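Local coordinates for F1 capsule-anchoring protein (Yersinia pestis, PDB 2XET) that probably acts as the outer-membrane usher of the F1 antigen pathway, assembling capsular subunits and anchoring them at the cell surface, at residues G56-K59 with N60-C63. Sequence-based numbering, arbitrary orientation.
Sequences GRDK and NQSC
Asp58 and Gln61 clasp each other at the head of a surface loop. Their backbones make one bond: Gln61 N donates to Asp58 O at 3.1 Å. The bond is bent, and the donor lies well off the carbonyl plane. A second backbone bond, from Gly56 N to Gln61 O, is weak and long at 3.3 Å.

The Gln61 side chain doubles the link. Its CG stands beside the backbone N (chi1 -61°) and the chain runs extended from there, which brings OE1 back to the backbone N-H of Asp58. Gln61 OE1 accepts from Asp58 N at 2.9 Å, with an N-H...O angle of 156°. A water donates to the same oxygen and accepts from Arg57 N. Two donors thus grip Gln61 OE1 and should fix the amide's rotation.

The Asp58 and Gln61 side chains run alongside each other in the same direction, with carboxylate and amide planes 57° apart. Asp58 CB lies 3.3 Å from Gln61 OE1. Asp58 OD2 comes to 3.1 Å from Gln61 OE1; both are acceptors, so this approach is probably unfavourable. Gln61 CB also touches Gly56 CA, 3.8 Å away.

A second water lies between Asp58 O and Ser62 OG and can bond both. Ser62 OG also bonds Asn88, and Cys63 forms a disulfide with Cys85, tying the loop's exit to strand 79-87 and the tail that follows it.

Asp58 to Gln61 form a type II beta turn, with Asn60 at its third position in a positive-phi conformation. The turn lies within the loop joining antiparallel strands 48-54 and 62-68 of this usher C-terminal beta domain, a PapC C-terminal family member of the transthyretin clan.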
loop_
_atom_site.group_PDB
_atom_site.type_symbol
_atom_site.label_atom_id
_atom_site.label_comp_id
_atom_site.label_asym_id
_atom_site.label_seq_id
_atom_site.Cartn_x
_atom_site.Cartn_y
_atom_site.Cartn_z
ATOM N N GLY A 56 -0.006 -11.474 8.888
ATOM C CA GLY A 56 -0.095 -12.866 9.348
ATOM C C GLY A 56 -0.492 -13.819 8.241
ATOM O O GLY A 56 -0.766 -13.415 7.112
ATOM N N ARG A 57 -0.536 -15.105 8.584
ATOM C CA ARG A 57 -0.777 -16.154 7.600
ATOM C C ARG A 57 -2.221 -16.654 7.523
ATOM O O ARG A 57 -2.560 -17.449 6.629
ATOM C CB ARG A 57 0.176 -17.337 7.842
ATOM C CG ARG A 57 -0.037 -18.051 9.166
ATOM C CD ARG A 57 1.054 -19.092 9.414
ATOM N NE ARG A 57 2.375 -18.458 9.434
ATOM C CZ ARG A 57 2.918 -17.853 10.491
ATOM N NH1 ARG A 57 4.123 -17.306 10.382
ATOM N NH2 ARG A 57 2.273 -17.789 11.657
ATOM N N ASP A 58 -3.066 -16.201 8.447
ATOM C CA ASP A 58 -4.436 -16.700 8.520
ATOM C C ASP A 58 -5.446 -15.777 7.843
ATOM O O ASP A 58 -5.114 -14.658 7.438
ATOM C CB ASP A 58 -4.862 -16.889 9.975
ATOM C CG ASP A 58 -3.937 -17.788 10.744
ATOM O OD1 ASP A 58 -3.924 -19.010 10.467
ATOM O OD2 ASP A 58 -3.245 -17.260 11.644
ATOM N N LYS A 59 -6.686 -16.239 7.756
ATOM C CA LYS A 59 -7.771 -15.443 7.191
ATOM C C LYS A 59 -7.910 -14.137 7.966
ATOM O O LYS A 59 -7.805 -14.123 9.196
ATOM C CB LYS A 59 -9.092 -16.208 7.259
ATOM C CG LYS A 59 -9.135 -17.458 6.416
ATOM C CD LYS A 59 -9.317 -17.135 4.960
ATOM C CE LYS A 59 -9.952 -18.283 4.198
ATOM N NZ LYS A 59 -9.015 -19.416 3.994
ATOM N N ASN A 60 -8.158 -13.056 7.224
ATOM C CA ASN A 60 -8.333 -11.706 7.771
ATOM C C ASN A 60 -7.035 -11.091 8.294
ATOM O O ASN A 60 -7.074 -10.091 9.015
ATOM C CB ASN A 60 -9.436 -11.667 8.837
ATOM C CG ASN A 60 -10.330 -10.439 8.709
ATOM O OD1 ASN A 60 -10.686 -10.020 7.597
ATOM N ND2 ASN A 60 -10.708 -9.862 9.846
ATOM N N GLN A 61 -5.898 -11.660 7.896
ATOM C CA GLN A 61 -4.585 -11.111 8.302
ATOM C C GLN A 61 -3.788 -10.530 7.144
ATOM O O GLN A 61 -2.579 -10.338 7.234
ATOM C CB GLN A 61 -3.768 -12.115 9.122
ATOM C CG GLN A 61 -4.462 -12.526 10.404
ATOM C CD GLN A 61 -3.694 -13.559 11.213
ATOM O OE1 GLN A 61 -2.904 -14.333 10.676
ATOM N NE2 GLN A 61 -3.949 -13.583 12.514
ATOM N N SER A 62 -4.493 -10.262 6.050
ATOM C CA SER A 62 -3.910 -9.512 4.943
ATOM C C SER A 62 -5.037 -8.776 4.232
ATOM O O SER A 62 -6.220 -9.074 4.417
ATOM C CB SER A 62 -3.191 -10.454 3.969
ATOM O OG SER A 62 -4.126 -11.220 3.224
ATOM N N CYS A 63 -4.653 -7.820 3.403
ATOM C CA CYS A 63 -5.627 -7.051 2.620
ATOM C C CYS A 63 -5.004 -6.611 1.297
ATOM O O CYS A 63 -3.767 -6.604 1.158
ATOM C CB CYS A 63 -6.188 -5.879 3.424
ATOM S SG CYS A 63 -4.948 -4.729 4.076
HETATM O O HOH W 1 -0.599 -15.706 11.598
HETATM O O HOH W 2 -5.695 -12.910 4.745
#